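Local structure of methylmalonyl-CoA carboxyltransferase 12S subunit (Propionibacterium freudenreichii, 1ON3) at residues 234-239 and 306-311; 310-315 and 343-348; 329-334 and 348-353; 361-366 and 399-404. The protein transfers the carboxyl group of methylmalonyl-CoA to the biotin of the 1.3S subunit, as a hexameric core of transcarboxylase. All coordinates share one frame; numbering follows the deposited sequence.

Contact 1: 234-239 and 306-311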
loop_
_atom_site.group_PDB
_atom_site.type_symbol
_atom_site.label_atom_id
_atom_site.label_comp_id
_atom_site.label_asym_id
_atom_site.label_seq_id
_atom_site.Cartn_x
_atom_site.Cartn_y
_atom_site.Cartn_z
ATOM N N ILE E 234 2.630 36.834 11.836
ATOM C CA ILE E 234 3.762 36.719 10.918
ATOM C C ILE E 234 5.042 36.197 11.522
ATOM O O ILE E 234 5.209 36.168 12.741
ATOM C CB ILE E 234 4.057 38.061 10.213
ATOM C CG1 ILE E 234 4.538 39.101 11.239
ATOM C CG2 ILE E 234 2.788 38.549 9.495
ATOM C CD1 ILE E 234 5.033 40.401 10.615
ATOM N N HIS E 235 5.975 35.829 10.654
ATOM C CA HIS E 235 7.206 35.212 11.123
ATOM C C HIS E 235 8.483 36.003 11.049
ATOM O O HIS E 235 9.414 35.726 11.810
ATOM C CB HIS E 235 7.376 33.874 10.403
ATOM C CG HIS E 235 6.158 33.008 10.483
ATOM N ND1 HIS E 235 5.034 33.238 9.719
ATOM C CD2 HIS E 235 5.856 31.964 11.292
ATOM C CE1 HIS E 235 4.092 32.375 10.054
ATOM N NE2 HIS E 235 4.565 31.592 11.010
ATOM N N PHE E 236 8.535 36.971 10.138
ATOM C CA PHE E 236 9.708 37.808 9.978
ATOM C C PHE E 236 9.322 39.220 9.600
ATOM O O PHE E 236 8.404 39.421 8.791
ATOM C CB PHE E 236 10.639 37.265 8.868
ATOM C CG PHE E 236 11.078 35.842 9.083
ATOM C CD1 PHE E 236 10.340 34.790 8.571
ATOM C CD2 PHE E 236 12.205 35.558 9.849
ATOM C CE1 PHE E 236 10.710 33.459 8.820
ATOM C CE2 PHE E 236 12.581 34.244 10.105
ATOM C CZ PHE E 236 11.832 33.195 9.590
ATOM N N VAL E 237 10.008 40.193 10.194
ATOM C CA VAL E 237 9.787 41.585 9.837
ATOM C C VAL E 237 11.011 41.964 9.035
ATOM O O VAL E 237 12.130 41.684 9.453
ATOM C CB VAL E 237 9.681 42.523 11.059
ATOM C CG1 VAL E 237 9.681 43.977 10.600
ATOM C CG2 VAL E 237 8.402 42.249 11.806
ATOM N N ALA E 238 10.790 42.577 7.872
ATOM C CA ALA E 238 11.868 42.997 6.994
ATOM C C ALA E 238 11.792 44.511 6.782
ATOM O O ALA E 238 10.707 45.067 6.625
ATOM C CB ALA E 238 11.747 42.281 5.659
ATOM N N GLU E 239 12.941 45.174 6.774
ATOM C CA GLU E 239 12.962 46.624 6.577
ATOM C C GLU E 239 12.374 47.035 5.234
ATOM O O GLU E 239 11.566 47.963 5.157
ATOM C CB GLU E 239 14.388 47.161 6.677
ATOM C CG GLU E 239 14.800 47.568 8.076
ATOM C CD GLU E 239 13.957 48.698 8.622
ATOM O OE1 GLU E 239 13.855 49.750 7.954
ATOM O OE2 GLU E 239 13.396 48.534 9.724
ATOM N N LEU E 306 18.502 31.444 12.497
ATOM C CA LEU E 306 17.509 32.358 11.947
ATOM C C LEU E 306 16.310 32.244 12.875
ATOM O O LEU E 306 15.621 31.227 12.869
ATOM C CB LEU E 306 17.118 31.934 10.528
ATOM C CG LEU E 306 15.943 32.727 9.945
ATOM C CD1 LEU E 306 16.356 34.180 9.750
ATOM C CD2 LEU E 306 15.499 32.105 8.631
ATOM N N GLU E 307 16.073 33.270 13.687
ATOM C CA GLU E 307 14.966 33.217 14.630
ATOM C C GLU E 307 13.619 33.450 13.943
ATOM O O GLU E 307 13.485 34.370 13.140
ATOM C CB GLU E 307 15.179 34.252 15.744
ATOM C CG GLU E 307 14.524 33.859 17.052
ATOM C CD GLU E 307 14.769 34.842 18.189
ATOM O OE1 GLU E 307 15.788 35.578 18.167
ATOM O OE2 GLU E 307 13.938 34.863 19.125
ATOM N N VAL E 308 12.644 32.597 14.260
ATOM C CA VAL E 308 11.294 32.688 13.721
ATOM C C VAL E 308 10.419 33.375 14.785
ATOM O O VAL E 308 10.519 33.054 15.973
ATOM C CB VAL E 308 10.743 31.276 13.401
ATOM C CG1 VAL E 308 9.292 31.362 12.879
ATOM C CG2 VAL E 308 11.647 30.609 12.352
ATOM N N LYS E 309 9.576 34.315 14.353
ATOM C CA LYS E 309 8.708 35.077 15.265
ATOM C C LYS E 309 9.541 35.666 16.413
ATOM O O LYS E 309 9.144 35.618 17.581
ATOM C CB LYS E 309 7.579 34.189 15.815
ATOM C CG LYS E 309 6.417 34.090 14.823
ATOM C CD LYS E 309 5.253 33.212 15.260
ATOM C CE LYS E 309 4.129 33.335 14.207
ATOM N NZ LYS E 309 2.946 32.468 14.449
ATOM N N ALA E 310 10.690 36.236 16.057
ATOM C CA ALA E 310 11.605 36.818 17.047
ATOM C C ALA E 310 11.000 37.900 17.928
ATOM O O ALA E 310 11.441 38.084 19.063
ATOM C CB ALA E 310 12.836 37.373 16.356
ATOM N N GLY E 311 10.018 38.625 17.403
ATOM C CA GLY E 311 9.392 39.684 18.173
ATOM C C GLY E 311 8.063 39.344 18.816
ATOM O O GLY E 311 7.413 40.222 19.381
HETATM O O HOH W 1 11.586 36.734 13.165
#

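Contact 2: 310-315 and 343-348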
loop_
_atom_site.group_PDB
_atom_site.type_symbol
_atom_site.label_atom_id
_atom_site.label_comp_id
_atom_site.label_asym_id
_atom_site.label_seq_id
_atom_site.Cartn_x
_atom_site.Cartn_y
_atom_site.Cartn_z
ATOM N N ALA E 310 10.690 36.236 16.057
ATOM C CA ALA E 310 11.605 36.818 17.047
ATOM C C ALA E 310 11.000 37.900 17.928
ATOM O O ALA E 310 11.441 38.084 19.063
ATOM C CB ALA E 310 12.836 37.373 16.356
ATOM N N GLY E 311 10.018 38.625 17.403
ATOM C CA GLY E 311 9.392 39.684 18.173
ATOM C C GLY E 311 8.063 39.344 18.816
ATOM O O GLY E 311 7.413 40.222 19.381
ATOM N N TYR E 312 7.652 38.082 18.727
ATOM C CA TYR E 312 6.386 37.634 19.310
ATOM C C TYR E 312 6.659 36.640 20.441
ATOM O O TYR E 312 7.552 35.811 20.321
ATOM C CB TYR E 312 5.537 36.930 18.244
ATOM C CG TYR E 312 4.153 36.514 18.708
ATOM C CD1 TYR E 312 3.188 37.469 19.019
ATOM C CD2 TYR E 312 3.806 35.166 18.819
ATOM C CE1 TYR E 312 1.908 37.095 19.426
ATOM C CE2 TYR E 312 2.525 34.780 19.223
ATOM C CZ TYR E 312 1.585 35.757 19.522
ATOM O OH TYR E 312 0.318 35.406 19.900
ATOM N N ALA E 313 5.898 36.734 21.531
ATOM C CA ALA E 313 6.034 35.804 22.661
ATOM C C ALA E 313 7.498 35.475 22.896
ATOM O O ALA E 313 7.923 34.311 22.781
ATOM C CB ALA E 313 5.240 34.522 22.376
ATOM N N THR E 314 8.259 36.511 23.242
ATOM C CA THR E 314 9.694 36.401 23.446
ATOM C C THR E 314 10.101 35.598 24.674
ATOM O O THR E 314 11.288 35.489 24.968
ATOM C CB THR E 314 10.345 37.798 23.493
ATOM O OG1 THR E 314 9.756 38.563 24.556
ATOM C CG2 THR E 314 10.132 38.526 22.162
ATOM N N ASN E 315 9.114 35.064 25.395
ATOM C CA ASN E 315 9.379 34.217 26.558
ATOM C C ASN E 315 9.759 32.822 26.048
ATOM O O ASN E 315 10.140 31.945 26.820
ATOM C CB ASN E 315 8.146 34.134 27.482
ATOM C CG ASN E 315 6.834 33.946 26.725
ATOM O OD1 ASN E 315 6.574 34.618 25.722
ATOM N ND2 ASN E 315 5.986 33.049 27.223
ATOM N N ASP E 343 3.084 30.564 28.012
ATOM C CA ASP E 343 1.771 31.195 28.103
ATOM C C ASP E 343 0.990 30.866 26.827
ATOM O O ASP E 343 1.458 30.086 25.998
ATOM C CB ASP E 343 1.898 32.723 28.315
ATOM C CG ASP E 343 2.476 33.472 27.109
ATOM O OD1 ASP E 343 3.165 32.869 26.262
ATOM O OD2 ASP E 343 2.253 34.703 27.027
ATOM N N ILE E 344 -0.203 31.423 26.688
ATOM C CA ILE E 344 -1.015 31.161 25.500
ATOM C C ILE E 344 -0.268 31.456 24.195
ATOM O O ILE E 344 -0.210 30.610 23.296
ATOM C CB ILE E 344 -2.316 32.015 25.530
ATOM C CG1 ILE E 344 -3.222 31.526 26.657
ATOM C CG2 ILE E 344 -3.036 31.939 24.187
ATOM C CD1 ILE E 344 -4.423 32.461 26.966
ATOM N N ASN E 345 0.295 32.653 24.083
ATOM C CA ASN E 345 0.994 33.029 22.859
ATOM C C ASN E 345 2.228 32.183 22.550
ATOM O O ASN E 345 2.444 31.819 21.393
ATOM C CB ASN E 345 1.357 34.516 22.880
ATOM C CG ASN E 345 0.122 35.415 22.826
ATOM O OD1 ASN E 345 -1.004 34.932 22.690
ATOM N ND2 ASN E 345 0.330 36.720 22.930
ATOM N N ALA E 346 3.030 31.868 23.566
ATOM C CA ALA E 346 4.221 31.048 23.344
ATOM C C ALA E 346 3.819 29.622 22.949
ATOM O O ALA E 346 4.506 28.975 22.165
ATOM C CB ALA E 346 5.094 31.031 24.593
ATOM N N SER E 347 2.708 29.129 23.486
ATOM C CA SER E 347 2.240 27.777 23.135
ATOM C C SER E 347 1.945 27.687 21.630
ATOM O O SER E 347 2.293 26.689 20.978
ATOM C CB SER E 347 0.972 27.428 23.928
ATOM O OG SER E 347 1.258 27.343 25.319
ATOM N N ASP E 348 1.289 28.719 21.092
ATOM C CA ASP E 348 0.974 28.769 19.663
ATOM C C ASP E 348 2.273 28.842 18.855
ATOM O O ASP E 348 2.447 28.131 17.858
ATOM C CB ASP E 348 0.145 30.012 19.305
ATOM C CG ASP E 348 -1.334 29.877 19.638
ATOM O OD1 ASP E 348 -1.868 28.756 19.670
ATOM O OD2 ASP E 348 -1.978 30.926 19.824
HETATM O O HOH W 2 4.143 35.970 25.554
#

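Contact 3: 329-334 and 348-353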
loop_
_atom_site.group_PDB
_atom_site.type_symbol
_atom_site.label_atom_id
_atom_site.label_comp_id
_atom_site.label_asym_id
_atom_site.label_seq_id
_atom_site.Cartn_x
_atom_site.Cartn_y
_atom_site.Cartn_z
ATOM N N GLY E 329 15.473 22.529 14.133
ATOM C CA GLY E 329 14.613 23.564 14.673
ATOM C C GLY E 329 14.824 23.558 16.181
ATOM O O GLY E 329 14.699 22.515 16.826
ATOM N N ILE E 330 15.136 24.715 16.753
ATOM C CA ILE E 330 15.384 24.807 18.190
ATOM C C ILE E 330 14.229 25.513 18.885
ATOM O O ILE E 330 13.776 26.550 18.418
ATOM C CB ILE E 330 16.701 25.575 18.476
ATOM C CG1 ILE E 330 17.880 24.788 17.885
ATOM C CG2 ILE E 330 16.878 25.792 19.979
ATOM C CD1 ILE E 330 19.205 25.454 18.016
ATOM N N VAL E 331 13.750 24.917 19.977
ATOM C CA VAL E 331 12.645 25.461 20.777
ATOM C C VAL E 331 13.249 25.588 22.174
ATOM O O VAL E 331 13.639 24.593 22.783
ATOM C CB VAL E 331 11.451 24.483 20.795
ATOM C CG1 VAL E 331 10.273 25.088 21.566
ATOM C CG2 VAL E 331 11.023 24.167 19.351
ATOM N N ALA E 332 13.317 26.814 22.678
ATOM C CA ALA E 332 13.955 27.063 23.957
ATOM C C ALA E 332 13.242 28.108 24.814
ATOM O O ALA E 332 12.797 29.140 24.308
ATOM C CB ALA E 332 15.402 27.501 23.692
ATOM N N ASN E 333 13.134 27.849 26.113
ATOM C CA ASN E 333 12.495 28.830 26.988
ATOM C C ASN E 333 13.460 29.992 27.214
ATOM O O ASN E 333 14.681 29.805 27.208
ATOM C CB ASN E 333 12.115 28.187 28.318
ATOM C CG ASN E 333 11.391 26.869 28.133
ATOM O OD1 ASN E 333 11.952 25.794 28.374
ATOM N ND2 ASN E 333 10.139 26.943 27.701
ATOM N N GLN E 334 12.913 31.186 27.428
ATOM C CA GLN E 334 13.723 32.394 27.631
ATOM C C GLN E 334 13.558 32.920 29.074
ATOM O O GLN E 334 12.690 33.745 29.340
ATOM C CB GLN E 334 13.278 33.463 26.619
ATOM C CG GLN E 334 14.083 34.766 26.642
ATOM C CD GLN E 334 15.543 34.551 26.309
ATOM O OE1 GLN E 334 16.303 34.019 27.119
ATOM N NE2 GLN E 334 15.943 34.955 25.103
ATOM N N ASP E 348 1.289 28.719 21.092
ATOM C CA ASP E 348 0.974 28.769 19.663
ATOM C C ASP E 348 2.273 28.842 18.855
ATOM O O ASP E 348 2.447 28.131 17.858
ATOM C CB ASP E 348 0.145 30.012 19.305
ATOM C CG ASP E 348 -1.334 29.877 19.638
ATOM O OD1 ASP E 348 -1.868 28.756 19.670
ATOM O OD2 ASP E 348 -1.978 30.926 19.824
ATOM N N LYS E 349 3.165 29.735 19.279
ATOM C CA LYS E 349 4.461 29.940 18.617
ATOM C C LYS E 349 5.240 28.634 18.536
ATOM O O LYS E 349 5.780 28.272 17.486
ATOM C CB LYS E 349 5.284 30.978 19.391
ATOM C CG LYS E 349 6.669 31.259 18.813
ATOM C CD LYS E 349 7.385 32.333 19.630
ATOM C CE LYS E 349 8.769 32.666 19.095
ATOM N NZ LYS E 349 9.392 33.839 19.813
ATOM N N ALA E 350 5.287 27.916 19.649
ATOM C CA ALA E 350 6.010 26.651 19.696
ATOM C C ALA E 350 5.350 25.563 18.854
ATOM O O ALA E 350 6.004 24.913 18.031
ATOM C CB ALA E 350 6.142 26.181 21.155
ATOM N N ALA E 351 4.054 25.372 19.057
ATOM C CA ALA E 351 3.305 24.331 18.348
ATOM C C ALA E 351 3.370 24.449 16.828
ATOM O O ALA E 351 3.569 23.449 16.138
ATOM C CB ALA E 351 1.837 24.329 18.816
ATOM N N GLU E 352 3.201 25.666 16.310
ATOM C CA GLU E 352 3.238 25.880 14.862
ATOM C C GLU E 352 4.618 25.487 14.327
ATOM O O GLU E 352 4.721 24.792 13.316
ATOM C CB GLU E 352 2.961 27.350 14.508
ATOM C CG GLU E 352 2.904 27.612 12.969
ATOM C CD GLU E 352 2.863 29.099 12.611
ATOM O OE1 GLU E 352 3.670 29.881 13.161
ATOM O OE2 GLU E 352 2.030 29.488 11.771
ATOM N N PHE E 353 5.669 25.928 15.015
ATOM C CA PHE E 353 7.041 25.631 14.599
ATOM C C PHE E 353 7.279 24.125 14.620
ATOM O O PHE E 353 7.841 23.565 13.678
ATOM C CB PHE E 353 8.035 26.336 15.530
ATOM C CG PHE E 353 9.474 26.260 15.076
ATOM C CD1 PHE E 353 9.895 26.933 13.930
ATOM C CD2 PHE E 353 10.421 25.550 15.823
ATOM C CE1 PHE E 353 11.247 26.912 13.534
ATOM C CE2 PHE E 353 11.777 25.523 15.432
ATOM C CZ PHE E 353 12.185 26.206 14.289
#

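Contact 4: 361-366 and 399-404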
loop_
_atom_site.group_PDB
_atom_site.type_symbol
_atom_site.label_atom_id
_atom_site.label_comp_id
_atom_site.label_asym_id
_atom_site.label_seq_id
_atom_site.Cartn_x
_atom_site.Cartn_y
_atom_site.Cartn_z
ATOM N N ASN E 361 10.517 17.095 7.811
ATOM C CA ASN E 361 11.629 16.274 8.278
ATOM C C ASN E 361 12.825 16.958 8.922
ATOM O O ASN E 361 13.960 16.500 8.771
ATOM C CB ASN E 361 12.092 15.418 7.100
ATOM C CG ASN E 361 10.924 14.845 6.319
ATOM O OD1 ASN E 361 10.073 14.156 6.880
ATOM N ND2 ASN E 361 10.866 15.137 5.016
ATOM N N ILE E 362 12.563 18.039 9.651
ATOM C CA ILE E 362 13.602 18.807 10.343
ATOM C C ILE E 362 13.605 18.405 11.830
ATOM O O ILE E 362 12.612 18.625 12.534
ATOM C CB ILE E 362 13.292 20.320 10.226
ATOM C CG1 ILE E 362 13.290 20.723 8.747
ATOM C CG2 ILE E 362 14.289 21.152 11.046
ATOM C CD1 ILE E 362 12.931 22.167 8.501
ATOM N N PRO E 363 14.709 17.808 12.329
ATOM C CA PRO E 363 14.760 17.406 13.746
ATOM C C PRO E 363 14.503 18.591 14.668
ATOM O O PRO E 363 14.786 19.732 14.319
ATOM C CB PRO E 363 16.181 16.869 13.919
ATOM C CG PRO E 363 16.514 16.342 12.556
ATOM C CD PRO E 363 15.959 17.440 11.641
ATOM N N LEU E 364 13.995 18.288 15.857
ATOM C CA LEU E 364 13.657 19.285 16.857
ATOM C C LEU E 364 14.532 19.165 18.096
ATOM O O LEU E 364 14.607 18.101 18.720
ATOM C CB LEU E 364 12.179 19.127 17.249
ATOM C CG LEU E 364 11.213 19.658 16.174
ATOM C CD1 LEU E 364 9.861 18.989 16.292
ATOM C CD2 LEU E 364 11.117 21.162 16.285
ATOM N N VAL E 365 15.166 20.273 18.454
ATOM C CA VAL E 365 16.044 20.333 19.614
ATOM C C VAL E 365 15.469 21.315 20.628
ATOM O O VAL E 365 15.244 22.488 20.318
ATOM C CB VAL E 365 17.466 20.799 19.204
ATOM C CG1 VAL E 365 18.363 20.925 20.442
ATOM C CG2 VAL E 365 18.063 19.806 18.212
ATOM N N GLN E 366 15.216 20.815 21.831
ATOM C CA GLN E 366 14.666 21.626 22.921
ATOM C C GLN E 366 15.716 21.961 23.979
ATOM O O GLN E 366 16.526 21.103 24.350
ATOM C CB GLN E 366 13.517 20.882 23.634
ATOM C CG GLN E 366 12.224 20.705 22.822
ATOM C CD GLN E 366 12.429 19.867 21.569
ATOM O OE1 GLN E 366 12.194 20.338 20.456
ATOM N NE2 GLN E 366 12.867 18.616 21.748
ATOM N N THR E 399 7.212 12.892 14.438
ATOM C CA THR E 399 8.000 11.675 14.263
ATOM C C THR E 399 9.461 11.955 13.872
ATOM O O THR E 399 10.267 11.028 13.738
ATOM C CB THR E 399 7.349 10.728 13.218
ATOM O OG1 THR E 399 7.194 11.424 11.977
ATOM C CG2 THR E 399 5.971 10.245 13.710
ATOM N N VAL E 400 9.810 13.225 13.684
ATOM C CA VAL E 400 11.197 13.553 13.362
ATOM C C VAL E 400 12.001 13.312 14.641
ATOM O O VAL E 400 11.426 13.132 15.717
ATOM C CB VAL E 400 11.391 15.054 12.984
ATOM C CG1 VAL E 400 10.758 15.359 11.624
ATOM C CG2 VAL E 400 10.779 15.955 14.065
ATOM N N PRO E 401 13.337 13.281 14.534
ATOM C CA PRO E 401 14.163 13.075 15.728
ATOM C C PRO E 401 13.844 14.224 16.689
ATOM O O PRO E 401 13.711 15.371 16.264
ATOM C CB PRO E 401 15.593 13.175 15.184
ATOM C CG PRO E 401 15.455 12.588 13.801
ATOM C CD PRO E 401 14.144 13.193 13.303
ATOM N N LYS E 402 13.695 13.907 17.973
ATOM C CA LYS E 402 13.412 14.913 18.993
ATOM C C LYS E 402 14.465 14.771 20.084
ATOM O O LYS E 402 14.541 13.737 20.740
ATOM C CB LYS E 402 12.001 14.704 19.552
ATOM C CG LYS E 402 10.907 15.072 18.528
ATOM C CD LYS E 402 9.490 14.760 19.024
ATOM C CE LYS E 402 9.230 13.277 19.058
ATOM N NZ LYS E 402 7.864 12.941 19.550
ATOM N N ILE E 403 15.282 15.804 20.260
ATOM C CA ILE E 403 16.358 15.785 21.253
ATOM C C ILE E 403 16.153 16.918 22.246
ATOM O O ILE E 403 16.014 18.084 21.861
ATOM C CB ILE E 403 17.729 15.981 20.585
ATOM C CG1 ILE E 403 17.883 15.010 19.411
ATOM C CG2 ILE E 403 18.833 15.820 21.627
ATOM C CD1 ILE E 403 17.915 13.554 19.805
ATOM N N THR E 404 16.187 16.579 23.529
ATOM C CA THR E 404 15.933 17.557 24.564
ATOM C C THR E 404 17.045 17.677 25.612
ATOM O O THR E 404 17.507 16.686 26.163
ATOM C CB THR E 404 14.595 17.209 25.260
ATOM O OG1 THR E 404 13.519 17.360 24.313
ATOM C CG2 THR E 404 14.350 18.096 26.470
#

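Contact 1: 234-239 and 306-311
His-235 (chi1 -51°) and Lys-309 (chi1 -82°) each carry CG anti to the carbonyl carbon, and with CG so placed the two side chains lie side by side, pointing the same way, where the two crotonase-type halves of the chain meet. Within this chain, strand 236-238 is an edge strand of the N-terminal sheet and 305-308 an edge strand of the C-terminal one; they run 114° apart instead of pairing. The extended lysine chain lays CE over one face of the imidazole, 3.9 Å from the His-235 ring centroid, as a CH-pi contact. Val-308 CG1 meets the ring edge in plane, 3.8 Å from His-235 CD2. Glu-352 OE1 forms a salt bridge with Lys-309 NZ and a hydrogen bond with His-235 NE2; His-235 ND1 is hydrogen-bonded to Ile-192 N. Replacing Lys-309 by an alanine would probably remove the CH-pi contact from the His-235 ring and cost Glu-352 this salt bridge. Phe-236 crosses Leu-306 at about a right angle, its CE2 3.7 Å from Leu-306 CG, and CZ reaches Val-308 CG2. Lys-309 N donates to a lone pair of His-235 O, 2.9 Å. A water donates to His-235 O and Glu-307 O and accepts from Ala-310 N at 3.1 Å.

Contact 2: 310-315 and 343-348
Asn-315 and Asp-343 meet at the N-cap of helix 344-359, where the loop between strands 305-308 and 316-323 packs on the first turn. Both side chains take the crowded position, CG between the backbone N and the carbonyl carbon (chi1 43° in Asn-315, 68° in Asp-343). This turns Asp-343 back over the helix start, where OD1 accepts from Ala-346 N at 2.9 Å, the capping bond. Asn-315 ND2 reaches the same oxygen from the other face of the carboxylate, 3.0 Å away and nearly straight; the amide keeps the bond in its own plane but stands almost perpendicular to the carboxylate. ND2 also bonds Cys-341 O, and a water donates to both Asn-315 OD1 and Asp-343 OD2. An alanine at Asp-343 is likely to leave Ala-346 N without its capping acceptor and Asn-315 ND2 with one bond fewer. Ala-313, in a left-handed backbone conformation, turns CB toward the helix, 3.7 Å from Ala-346 N. With CG anti to the backbone N, Tyr-312 reaches the helix with its phenol end and crosses Asn-345 at about a right angle, ring and amide planes 23° apart. Its OH sits 2.9 Å from Asn-345 CG, but the angles to the amide N and O are too poor for hydrogen bonds. Arg-386 of a neighbouring subunit packs on the tyrosine. Within the first turn, Ser-347 N and OG grip Asp-343 O from opposite faces, OG at 2.8 Å.

Contact 3: 329-334 and 348-353
The ring of Phe-353 turns its edge to strand 326-333: Ile-330 N lies near the ring plane, 3.7 Å from Phe-353 CE2, and Val-331 CG2 meets the same rim 3.8 Å from Phe-353 CD2. Outside the two segments the Phe-320 ring also meets it, the planes inclined at about 55°. This is the first half of a beta-alpha-beta unit, in which helix 344-359 packs back along strand 326-333 before the chain enters strand 364-370. The two segments run nearly antiparallel, at 161°, with their axes 9.7 Å apart. Phe-353 holds CG anti to the backbone N (chi1 -172°), which sends the ring from the helix onto the strand backbone. Gly-329 CA comes within 3.5 Å of Phe-353 CE2; a CB on that glycine would stand only 2.8 Å from the same carbon, so the close approach depends on its absence. The join is made by van der Waals packing, without hydrogen bonds between the segments. The polar residues of the helix look elsewhere, Lys-349 NZ to the Tyr-312 and Leu-316 carbonyls and Asp-348 to Lys-390 of its own chain and to Arg-386 of a neighbouring subunit. One turn before Phe-353, Ala-350 CB touches Val-331 CG1 at 4.3 Å.

Contact 4: 361-366 and 399-404
Leu-364, Val-365 and Gln-366 pair in parallel with Lys-402, Ile-403 and Thr-404, two neighbouring strands of the C-terminal crotonase-type sheet joined through helix 384-397. This is the tight part of the contact: the axes lie 4.7 Å apart, and Leu-364 N to Pro-401 O, Ile-403 N to Leu-364 O and Gln-366 N to Ile-403 O form a straight backbone ladder. Val-365 and Ile-403 face helix 495-505. On the other face Leu-364 packs against helix 344-359, and the Lys-402 chain bends away, its NZ held by the carbonyls of Tyr-395, Ala-398 and Leu-423.

Before the strands begin the two segments meet through side chains, outside the ladder, and the partly exposed residues Asn-361 and Pro-401 lie at this end. A Schellman motif with Asn-361 as C-prime residue ends helix 344-359, and the chain then enters the sheet through Pro-363. The rings of Pro-363 and Pro-401 lie side by side, CB to CB at 3.9 Å. Val-400 has CG1 3.6 Å from Asn-361 CA, while CG2 touches both Ile-362 O and Leu-364 CD1; that Ile-362 O is buried without a polar partner. Lys-517 of a neighbouring subunit packs on Asn-361 and Val-400 here.

At the opposite end the polar side chains bond both each other and residues beyond. A bend at chi2 (62°) folds the Gln-366 amide back toward the neighbouring strand, OE1 bonds Tyr-395 OH, and Thr-404 OG1 also bonds Cys-419 O. Gln-366 NE2 donates to Thr-404 OG1 at 2.9 Å, with the oxygen in the amide plane.

All four contacts are largely buried, but they join different parts of the fold. Contact 1 joins the two halves of the chain, whereas contacts 2 to 4 lie within the C-terminal half. Contacts 2 and 3 share helix 344-359, the one using its capped start and the other its apolar flank; contact 4 begins just past its end. Chemistry follows place: mixed aromatic, polar and water-bridged in contact 1, polar capping and a water bridge in contact 2, van der Waals packing without hydrogen bonds in contact 3, mainly backbone ladder in contact 4. Lys-349 bonds carbonyls of both contacts 1 and 2, and Val-365 of contact 4 pairs with Gly-329 and Val-331 of contact 3. Contacts 2, 3 and 4 also touch a neighbouring subunit.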